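Local coordinates for protein glutathione S-transferase (PDB 6J3E) that probably transfers glutathione onto electrophilic substrates as a serine-type glutathione S-transferase of a wood-rotting fungus, built from a thioredoxin-like domain and a helical domain, at residues 175-186 with 231-240; 48-57 with 66-74. All coordinates share one frame; numbering follows the deposited sequence.

Contact 1 of 2, residues 175-186 with 231-240; sequences WEKIRAGFGQIA and DFETWDDGKW
Arg179 lies across one face of the Trp235 indole. Its CG sits over the six-membered ring, 3.7 Å from the centroid, in a CH-pi contact. Its CZ stands 3.7 Å from the centroid of the five-membered ring, a cation-pi contact, with the guanidinium and ring planes 34° apart. A bend at chi3 (-97°) turns the guanidinium down onto the indole. Phe232 CA lies over the opposite face, toward the rim.

Two carboxylates of 231-240 hold the indoles of their own segment, and one of them also faces Arg179. Arg179 NH2 and Asp231 OD1 form a long salt bridge of 3.8 Å. Trp235 NE1 donates to Asp231 OD2 over 3.1 Å, meeting the carboxylate from above its plane. Trp240 NE1 donates to Asp236 OD2 at 2.8 Å, on the anti lone pair. Asp231 and Asp236 thus each fix the turn of one indole.

Helix 169-189 here packs on the turn that joins helices 227-232 and 235-247, within the all-helical C-terminal domain of the GST fold. Trp235 is a knob in a hole made by Trp175, Ile178, Arg179 and Phe182.

Most of the remaining contacts are aromatic or apolar. Phe182, Phe232 and Trp240 form a cluster. Phe232 points its edge at the Phe182 face, planes at 84°, with CZ to CZ 3.7 Å. Phe182 in turn points its edge at the face of Trp240, where CD2 of Phe182 lies 3.6 Å from CE2 of Trp240. Ile185 CG2 touches Trp240 CH2 at 3.6 Å. Val215 of helix 206-222 also packs on Phe182.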
loop_
_atom_site.group_PDB
_atom_site.type_symbol
_atom_site.label_atom_id
_atom_site.label_comp_id
_atom_site.label_asym_id
_atom_site.label_seq_id
_atom_site.Cartn_x
_atom_site.Cartn_y
_atom_site.Cartn_z
ATOM N N TRP A 175 -8.254 -19.061 -3.422
ATOM C CA TRP A 175 -7.303 -19.312 -2.343
ATOM C C TRP A 175 -5.905 -18.909 -2.759
ATOM O O TRP A 175 -5.177 -18.274 -1.990
ATOM C CB TRP A 175 -7.316 -20.781 -1.933
ATOM C CG TRP A 175 -8.354 -21.050 -0.910
ATOM C CD1 TRP A 175 -9.425 -21.904 -1.022
ATOM C CD2 TRP A 175 -8.455 -20.441 0.384
ATOM N NE1 TRP A 175 -10.173 -21.873 0.137
ATOM C CE2 TRP A 175 -9.605 -20.977 1.010
ATOM C CE3 TRP A 175 -7.686 -19.500 1.075
ATOM C CZ2 TRP A 175 -9.997 -20.605 2.296
ATOM C CZ3 TRP A 175 -8.079 -19.131 2.351
ATOM C CH2 TRP A 175 -9.228 -19.684 2.945
ATOM N N GLU A 176 -5.532 -19.239 -3.993
ATOM C CA GLU A 176 -4.202 -18.930 -4.480
ATOM C C GLU A 176 -3.946 -17.437 -4.399
ATOM O O GLU A 176 -2.879 -16.997 -3.953
ATOM C CB GLU A 176 -4.063 -19.459 -5.913
ATOM C CG GLU A 176 -2.984 -18.808 -6.722
ATOM C CD GLU A 176 -2.912 -19.402 -8.136
ATOM O OE1 GLU A 176 -3.876 -19.258 -8.913
ATOM O OE2 GLU A 176 -1.886 -20.026 -8.472
ATOM N N LYS A 177 -4.947 -16.647 -4.778
ATOM C CA LYS A 177 -4.833 -15.202 -4.693
ATOM C C LYS A 177 -4.773 -14.738 -3.247
ATOM O O LYS A 177 -4.054 -13.780 -2.923
ATOM C CB LYS A 177 -5.993 -14.560 -5.442
ATOM C CG LYS A 177 -5.660 -13.198 -6.015
ATOM C CD LYS A 177 -6.715 -12.707 -7.036
ATOM C CE LYS A 177 -6.583 -11.197 -7.332
ATOM N NZ LYS A 177 -7.395 -10.375 -6.375
ATOM N N ILE A 178 -5.491 -15.419 -2.356
ATOM C CA ILE A 178 -5.441 -15.037 -0.952
ATOM C C ILE A 178 -4.077 -15.346 -0.367
ATOM O O ILE A 178 -3.512 -14.540 0.383
ATOM C CB ILE A 178 -6.552 -15.733 -0.147
ATOM C CG1 ILE A 178 -7.935 -15.252 -0.596
ATOM C CG2 ILE A 178 -6.349 -15.505 1.363
ATOM C CD1 ILE A 178 -9.060 -16.211 -0.190
ATOM N N ARG A 179 -3.534 -16.522 -0.678
ATOM C CA ARG A 179 -2.233 -16.892 -0.134
ATOM C C ARG A 179 -1.153 -15.950 -0.636
ATOM O O ARG A 179 -0.302 -15.505 0.139
ATOM C CB ARG A 179 -1.881 -18.342 -0.485
ATOM C CG ARG A 179 -0.804 -18.907 0.447
ATOM C CD ARG A 179 -0.057 -20.106 -0.121
ATOM N NE ARG A 179 -0.603 -21.369 0.370
ATOM C CZ ARG A 179 0.008 -22.179 1.232
ATOM N NH1 ARG A 179 1.211 -21.870 1.702
ATOM N NH2 ARG A 179 -0.588 -23.310 1.612
ATOM N N ALA A 180 -1.184 -15.607 -1.922
ATOM C CA ALA A 180 -0.195 -14.674 -2.444
ATOM C C ALA A 180 -0.324 -13.301 -1.777
ATOM O O ALA A 180 0.692 -12.637 -1.491
ATOM C CB ALA A 180 -0.326 -14.587 -3.965
ATOM N N GLY A 181 -1.555 -12.888 -1.466
ATOM C CA GLY A 181 -1.742 -11.638 -0.748
ATOM C C GLY A 181 -1.038 -11.632 0.595
ATOM O O GLY A 181 -0.295 -10.705 0.921
ATOM N N PHE A 182 -1.257 -12.670 1.397
ATOM C CA PHE A 182 -0.538 -12.721 2.660
ATOM C C PHE A 182 0.963 -12.924 2.463
ATOM O O PHE A 182 1.738 -12.544 3.338
ATOM C CB PHE A 182 -1.119 -13.811 3.547
ATOM C CG PHE A 182 -2.398 -13.417 4.186
ATOM C CD1 PHE A 182 -3.596 -13.564 3.500
ATOM C CD2 PHE A 182 -2.409 -12.863 5.465
ATOM C CE1 PHE A 182 -4.782 -13.180 4.083
ATOM C CE2 PHE A 182 -3.595 -12.473 6.058
ATOM C CZ PHE A 182 -4.779 -12.631 5.367
ATOM N N GLY A 183 1.384 -13.495 1.334
ATOM C CA GLY A 183 2.802 -13.655 1.078
ATOM C C GLY A 183 3.500 -12.331 0.870
ATOM O O GLY A 183 4.689 -12.193 1.174
ATOM N N GLN A 184 2.779 -11.342 0.356
ATOM C CA GLN A 184 3.349 -10.013 0.269
ATOM C C GLN A 184 3.463 -9.388 1.646
ATOM O O GLN A 184 4.428 -8.669 1.932
ATOM C CB GLN A 184 2.504 -9.141 -0.641
ATOM C CG GLN A 184 2.356 -9.699 -2.011
ATOM C CD GLN A 184 1.274 -8.967 -2.753
ATOM O OE1 GLN A 184 0.164 -9.481 -2.936
ATOM N NE2 GLN A 184 1.575 -7.740 -3.173
ATOM N N ILE A 185 2.492 -9.638 2.522
ATOM C CA ILE A 185 2.627 -9.082 3.860
ATOM C C ILE A 185 3.848 -9.685 4.534
ATOM O O ILE A 185 4.671 -8.964 5.115
ATOM C CB ILE A 185 1.351 -9.302 4.690
ATOM C CG1 ILE A 185 0.130 -8.725 3.974
ATOM C CG2 ILE A 185 1.487 -8.616 6.063
ATOM C CD1 ILE A 185 -1.086 -8.617 4.899
ATOM N N ALA A 186 4.016 -11.005 4.409
ATOM C CA ALA A 186 5.162 -11.670 5.011
ATOM C C ALA A 186 6.465 -11.074 4.503
ATOM O O ALA A 186 7.361 -10.770 5.298
ATOM C CB ALA A 186 5.110 -13.174 4.741
ATOM N N ASP A 231 -5.368 -25.290 7.410
ATOM C CA ASP A 231 -4.332 -25.044 6.412
ATOM C C ASP A 231 -3.788 -23.625 6.519
ATOM O O ASP A 231 -2.576 -23.403 6.385
ATOM C CB ASP A 231 -4.889 -25.285 5.009
ATOM C CG ASP A 231 -3.894 -24.928 3.912
ATOM O OD1 ASP A 231 -2.771 -25.494 3.893
ATOM O OD2 ASP A 231 -4.236 -24.071 3.057
ATOM N N PHE A 232 -4.676 -22.653 6.758
ATOM C CA PHE A 232 -4.260 -21.257 6.842
ATOM C C PHE A 232 -3.187 -21.064 7.897
ATOM O O PHE A 232 -2.273 -20.249 7.717
ATOM C CB PHE A 232 -5.469 -20.363 7.149
ATOM C CG PHE A 232 -5.232 -18.892 6.910
ATOM C CD1 PHE A 232 -4.542 -18.121 7.828
ATOM C CD2 PHE A 232 -5.735 -18.268 5.779
ATOM C CE1 PHE A 232 -4.339 -16.778 7.614
ATOM C CE2 PHE A 232 -5.547 -16.906 5.571
ATOM C CZ PHE A 232 -4.845 -16.169 6.487
ATOM N N GLU A 233 -3.279 -21.781 9.018
ATOM C CA GLU A 233 -2.301 -21.491 10.055
ATOM C C GLU A 233 -0.944 -22.129 9.794
ATOM O O GLU A 233 -0.024 -21.914 10.590
ATOM C CB GLU A 233 -2.802 -21.885 11.452
ATOM C CG GLU A 233 -3.925 -22.887 11.579
ATOM C CD GLU A 233 -4.348 -23.046 13.021
ATOM O OE1 GLU A 233 -4.802 -22.051 13.637
ATOM O OE2 GLU A 233 -4.158 -24.151 13.562
ATOM N N THR A 234 -0.779 -22.886 8.708
ATOM C CA THR A 234 0.554 -23.327 8.321
ATOM C C THR A 234 1.230 -22.365 7.359
ATOM O O THR A 234 2.411 -22.548 7.050
ATOM C CB THR A 234 0.508 -24.700 7.663
ATOM O OG1 THR A 234 0.162 -24.543 6.278
ATOM C CG2 THR A 234 -0.509 -25.593 8.357
ATOM N N TRP A 235 0.511 -21.368 6.856
ATOM C CA TRP A 235 1.093 -20.482 5.861
ATOM C C TRP A 235 2.245 -19.685 6.459
ATOM O O TRP A 235 2.186 -19.244 7.614
ATOM C CB TRP A 235 0.048 -19.514 5.320
ATOM C CG TRP A 235 -1.039 -20.126 4.541
ATOM C CD1 TRP A 235 -1.230 -21.452 4.271
ATOM C CD2 TRP A 235 -2.111 -19.429 3.910
ATOM N NE1 TRP A 235 -2.360 -21.619 3.516
ATOM C CE2 TRP A 235 -2.918 -20.389 3.278
ATOM C CE3 TRP A 235 -2.473 -18.075 3.826
ATOM C CZ2 TRP A 235 -4.063 -20.043 2.562
ATOM C CZ3 TRP A 235 -3.611 -17.730 3.112
ATOM C CH2 TRP A 235 -4.396 -18.710 2.496
ATOM N N ASP A 236 3.280 -19.471 5.645
ATOM C CA ASP A 236 4.405 -18.620 6.018
ATOM C C ASP A 236 4.958 -19.024 7.375
ATOM O O ASP A 236 5.072 -18.205 8.292
ATOM C CB ASP A 236 4.004 -17.145 6.017
ATOM C CG ASP A 236 3.527 -16.673 4.659
ATOM O OD1 ASP A 236 4.346 -16.674 3.708
ATOM O OD2 ASP A 236 2.331 -16.295 4.548
ATOM N N ASP A 237 5.266 -20.318 7.508
ATOM C CA ASP A 237 5.851 -20.846 8.736
ATOM C C ASP A 237 4.983 -20.474 9.933
ATOM O O ASP A 237 5.474 -20.118 11.005
ATOM C CB ASP A 237 7.295 -20.349 8.897
ATOM C CG ASP A 237 8.074 -21.125 9.945
ATOM O OD1 ASP A 237 8.457 -22.287 9.670
ATOM O OD2 ASP A 237 8.330 -20.560 11.033
ATOM N N GLY A 238 3.666 -20.525 9.720
ATOM C CA GLY A 238 2.670 -20.214 10.722
ATOM C C GLY A 238 2.569 -18.762 11.119
ATOM O O GLY A 238 1.952 -18.469 12.153
ATOM N N LYS A 239 3.124 -17.839 10.321
ATOM C CA LYS A 239 3.237 -16.448 10.770
ATOM C C LYS A 239 1.898 -15.882 11.228
ATOM O O LYS A 239 1.833 -15.139 12.217
ATOM C CB LYS A 239 3.828 -15.560 9.667
ATOM C CG LYS A 239 3.930 -14.085 10.075
ATOM C CD LYS A 239 4.567 -13.228 8.989
ATOM C CE LYS A 239 6.051 -13.550 8.813
ATOM N NZ LYS A 239 6.874 -13.224 10.007
ATOM N N TRP A 240 0.817 -16.218 10.527
ATOM C CA TRP A 240 -0.459 -15.596 10.851
ATOM C C TRP A 240 -1.061 -16.193 12.109
ATOM O O TRP A 240 -1.665 -15.471 12.916
ATOM C CB TRP A 240 -1.392 -15.715 9.655
ATOM C CG TRP A 240 -0.637 -15.390 8.399
ATOM C CD1 TRP A 240 -0.433 -16.206 7.313
ATOM C CD2 TRP A 240 0.059 -14.166 8.122
ATOM N NE1 TRP A 240 0.320 -15.545 6.369
ATOM C CE2 TRP A 240 0.635 -14.295 6.843
ATOM C CE3 TRP A 240 0.220 -12.959 8.818
ATOM C CZ2 TRP A 240 1.386 -13.267 6.255
ATOM C CZ3 TRP A 240 0.964 -11.940 8.237
ATOM C CH2 TRP A 240 1.542 -12.100 6.971
#

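Contact 2 of 2, residues 48-57 with 66-74; sequences IASVCKEIGA and GPYYTLPVI. With EDO (1,2-ethanediol), chain C; EDO (1,2-ethanediol), chain D.
Tyr69 lays its ring against Ala49, Cys52 and Lys53 of helix 48-55 and against Ala57 just beyond it. Ala49 O lies over one face. Cys52 CB comes in obliquely, 3.3 Å from Tyr69 CD1, and Cys52 SG makes an oblique sulfur-aromatic contact. Ala57 O approaches the ring edge in its plane, 3.3 Å from CE1 of Tyr69. Lys53 crosses the tyrosine at about a right angle. Bends at chi2 and chi4 (-70°) bring NZ of Lys53 to Tyr69 OH; the modelled hydrogen bond, 2.5 Å, is very short and its exact length is doubtful. An alanine in place of Tyr69 would probably leave Lys53 NZ without this acceptor and open a gap beside Cys52.

Segment 66-74 carries the cis-proline Pro72 and the loop leading to it, a hallmark of the thioredoxin-like GST domain. Tyr68 and Leu71 belong to the glutathione site, which holds no glutathione here. Their side chains part: Tyr68 CB points away from the helix, while Leu71 meets Ile48 tip to tip, CG to CG2 4.0 Å. Ile55 and Val73 also meet tip to tip, CD1 to CG1 4.0 Å. The ethanediol of chain C, probably from the crystallisation liquor, bridges Tyr69 N and O.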
loop_
_atom_site.group_PDB
_atom_site.type_symbol
_atom_site.label_atom_id
_atom_site.label_comp_id
_atom_site.label_asym_id
_atom_site.label_seq_id
_atom_site.Cartn_x
_atom_site.Cartn_y
_atom_site.Cartn_z
ATOM N N ILE A 48 -28.132 -0.198 9.934
ATOM C CA ILE A 48 -26.881 0.505 10.197
ATOM C C ILE A 48 -27.021 1.979 9.838
ATOM O O ILE A 48 -26.693 2.867 10.635
ATOM C CB ILE A 48 -25.720 -0.162 9.441
ATOM C CG1 ILE A 48 -25.358 -1.488 10.105
ATOM C CG2 ILE A 48 -24.513 0.732 9.418
ATOM C CD1 ILE A 48 -24.308 -2.293 9.346
ATOM N N ALA A 49 -27.524 2.256 8.638
ATOM C CA ALA A 49 -27.752 3.633 8.226
ATOM C C ALA A 49 -28.630 4.357 9.242
ATOM O O ALA A 49 -28.272 5.431 9.753
ATOM C CB ALA A 49 -28.387 3.646 6.836
ATOM N N SER A 50 -29.754 3.731 9.599
ATOM C CA SER A 50 -30.715 4.346 10.503
ATOM C C SER A 50 -30.092 4.672 11.853
ATOM O O SER A 50 -30.340 5.740 12.419
ATOM C CB SER A 50 -31.912 3.418 10.671
ATOM O OG SER A 50 -32.957 4.094 11.324
ATOM N N VAL A 51 -29.268 3.774 12.385
ATOM C CA VAL A 51 -28.648 4.049 13.674
ATOM C C VAL A 51 -27.597 5.141 13.539
ATOM O O VAL A 51 -27.406 5.958 14.448
ATOM C CB VAL A 51 -28.051 2.758 14.252
ATOM C CG1 VAL A 51 -26.991 3.093 15.317
ATOM C CG2 VAL A 51 -29.141 1.864 14.818
ATOM N N CYS A 52 -26.879 5.168 12.419
ATOM C CA CYS A 52 -25.837 6.181 12.268
ATOM C C CYS A 52 -26.435 7.577 12.268
ATOM O O CYS A 52 -25.858 8.510 12.838
ATOM C CB CYS A 52 -25.051 5.964 10.982
ATOM S SG CYS A 52 -23.914 4.572 11.016
ATOM N N LYS A 53 -27.588 7.740 11.624
ATOM C CA LYS A 53 -28.212 9.049 11.601
ATOM C C LYS A 53 -28.631 9.467 13.002
ATOM O O LYS A 53 -28.416 10.617 13.401
ATOM C CB LYS A 53 -29.391 9.049 10.634
ATOM C CG LYS A 53 -28.943 8.816 9.214
ATOM C CD LYS A 53 -29.775 9.581 8.233
ATOM C CE LYS A 53 -29.220 9.409 6.832
ATOM N NZ LYS A 53 -27.919 10.107 6.665
ATOM N N GLU A 54 -29.171 8.528 13.786
ATOM C CA GLU A 54 -29.605 8.859 15.142
ATOM C C GLU A 54 -28.456 9.390 15.984
ATOM O O GLU A 54 -28.627 10.353 16.738
ATOM C CB GLU A 54 -30.235 7.639 15.819
ATOM C CG GLU A 54 -31.499 7.113 15.124
ATOM C CD GLU A 54 -32.324 6.181 16.011
ATOM O OE1 GLU A 54 -33.508 5.935 15.672
ATOM O OE2 GLU A 54 -31.791 5.705 17.048
ATOM N N ILE A 55 -27.272 8.785 15.861
ATOM C CA ILE A 55 -26.135 9.139 16.699
ATOM C C ILE A 55 -25.195 10.116 16.020
ATOM O O ILE A 55 -24.197 10.538 16.632
ATOM C CB ILE A 55 -25.376 7.877 17.147
ATOM C CG1 ILE A 55 -24.883 7.095 15.936
ATOM C CG2 ILE A 55 -26.278 6.969 17.982
ATOM C CD1 ILE A 55 -24.063 5.903 16.331
ATOM N N GLY A 56 -25.488 10.512 14.786
ATOM C CA GLY A 56 -24.667 11.512 14.133
ATOM C C GLY A 56 -23.325 11.011 13.658
ATOM O O GLY A 56 -22.353 11.765 13.671
ATOM N N ALA A 57 -23.246 9.760 13.221
ATOM C CA ALA A 57 -21.994 9.207 12.729
ATOM C C ALA A 57 -21.712 9.684 11.313
ATOM O O ALA A 57 -22.627 9.898 10.518
ATOM C CB ALA A 57 -22.042 7.683 12.760
ATOM N N GLY A 66 -25.672 8.507 -2.508
ATOM C CA GLY A 66 -25.805 9.120 -1.204
ATOM C C GLY A 66 -24.738 8.637 -0.239
ATOM O O GLY A 66 -23.858 7.850 -0.598
ATOM N N PRO A 67 -24.782 9.105 1.005
ATOM C CA PRO A 67 -23.801 8.644 1.995
ATOM C C PRO A 67 -23.979 7.168 2.341
ATOM O O PRO A 67 -25.099 6.678 2.497
ATOM C CB PRO A 67 -24.080 9.540 3.210
ATOM C CG PRO A 67 -25.472 10.030 3.011
ATOM C CD PRO A 67 -25.609 10.203 1.532
ATOM N N TYR A 68 -22.853 6.468 2.490
ATOM C CA TYR A 68 -22.823 5.038 2.800
ATOM C C TYR A 68 -22.325 4.865 4.230
ATOM O O TYR A 68 -21.202 5.267 4.555
ATOM C CB TYR A 68 -21.922 4.295 1.811
ATOM C CG TYR A 68 -21.956 2.777 1.854
ATOM C CD1 TYR A 68 -22.954 2.063 1.185
ATOM C CD2 TYR A 68 -20.949 2.051 2.506
ATOM C CE1 TYR A 68 -22.978 0.674 1.200
ATOM C CE2 TYR A 68 -20.964 0.657 2.519
ATOM C CZ TYR A 68 -21.983 -0.022 1.864
ATOM O OH TYR A 68 -22.012 -1.393 1.872
ATOM N N TYR A 69 -23.149 4.265 5.077
ATOM C CA TYR A 69 -22.821 4.095 6.482
ATOM C C TYR A 69 -22.393 2.661 6.769
ATOM O O TYR A 69 -23.016 1.707 6.295
ATOM C CB TYR A 69 -24.016 4.473 7.347
ATOM C CG TYR A 69 -24.391 5.943 7.288
ATOM C CD1 TYR A 69 -23.758 6.875 8.099
ATOM C CD2 TYR A 69 -25.390 6.394 6.435
ATOM C CE1 TYR A 69 -24.109 8.210 8.068
ATOM C CE2 TYR A 69 -25.736 7.732 6.387
ATOM C CZ TYR A 69 -25.105 8.629 7.211
ATOM O OH TYR A 69 -25.457 9.960 7.174
ATOM N N THR A 70 -21.327 2.525 7.556
ATOM C CA THR A 70 -20.765 1.241 7.949
ATOM C C THR A 70 -20.427 1.251 9.431
ATOM O O THR A 70 -20.259 2.305 10.056
ATOM C CB THR A 70 -19.477 0.908 7.177
ATOM O OG1 THR A 70 -18.536 1.990 7.333
ATOM C CG2 THR A 70 -19.773 0.676 5.713
ATOM N N LEU A 71 -20.287 0.051 9.977
ATOM C CA LEU A 71 -19.701 -0.127 11.297
ATOM C C LEU A 71 -18.278 -0.632 11.095
ATOM O O LEU A 71 -17.956 -1.138 10.018
ATOM C CB LEU A 71 -20.540 -1.097 12.124
ATOM C CG LEU A 71 -21.978 -0.593 12.260
ATOM C CD1 LEU A 71 -22.762 -1.470 13.230
ATOM C CD2 LEU A 71 -21.941 0.878 12.702
ATOM N N PRO A 72 -17.408 -0.495 12.110
ATOM C CA PRO A 72 -17.616 -0.002 13.478
ATOM C C PRO A 72 -17.912 1.492 13.591
ATOM O O PRO A 72 -17.453 2.281 12.763
ATOM C CB PRO A 72 -16.279 -0.314 14.155
ATOM C CG PRO A 72 -15.286 -0.235 13.040
ATOM C CD PRO A 72 -15.995 -0.849 11.872
ATOM N N VAL A 73 -18.671 1.863 14.615
ATOM C CA VAL A 73 -18.783 3.246 15.061
ATOM C C VAL A 73 -18.702 3.257 16.582
ATOM O O VAL A 73 -19.185 2.333 17.244
ATOM C CB VAL A 73 -20.090 3.893 14.566
ATOM C CG1 VAL A 73 -20.265 5.262 15.166
ATOM C CG2 VAL A 73 -20.079 4.007 13.059
ATOM N N ILE A 74 -18.079 4.282 17.145
ATOM C CA ILE A 74 -18.116 4.460 18.592
ATOM C C ILE A 74 -18.702 5.827 18.916
ATOM O O ILE A 74 -18.512 6.796 18.175
ATOM C CB ILE A 74 -16.736 4.301 19.269
ATOM C CG1 ILE A 74 -15.742 5.338 18.747
ATOM C CG2 ILE A 74 -16.230 2.880 19.116
ATOM C CD1 ILE A 74 -14.513 5.466 19.618
HETATM C C1 EDO C . -25.646 1.020 3.909
HETATM O O1 EDO C . -25.526 0.947 5.339
HETATM C C2 EDO C . -26.365 2.312 3.525
HETATM O O2 EDO C . -25.865 3.399 4.322
HETATM C C1 EDO D . -15.081 0.861 8.479
HETATM O O1 EDO D . -15.691 0.126 7.406
HETATM C C2 EDO D . -13.574 0.655 8.431
HETATM O O2 EDO D . -13.244 -0.518 9.174
#

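Contact 1 belongs to the helical C-terminal domain and contact 2 to the thioredoxin-like N-terminal domain. They lie on opposite sides of the chain's centre, with nearest atoms about 18 Å apart, and share no helix or strand. Both are partly buried, each with a buried apolar part and a charged residue at an exposed rim. Contact 1 joins helix to helix and turn, and large aromatic rings fill it. Contact 2 sets a short helix against strand ends and a loop, with aliphatic side chains beside one tyrosine. Arg179 lies over a ring face, whereas Lys53 bonds to a phenol oxygen. Contact 2 alone contains glutathione-binding residues.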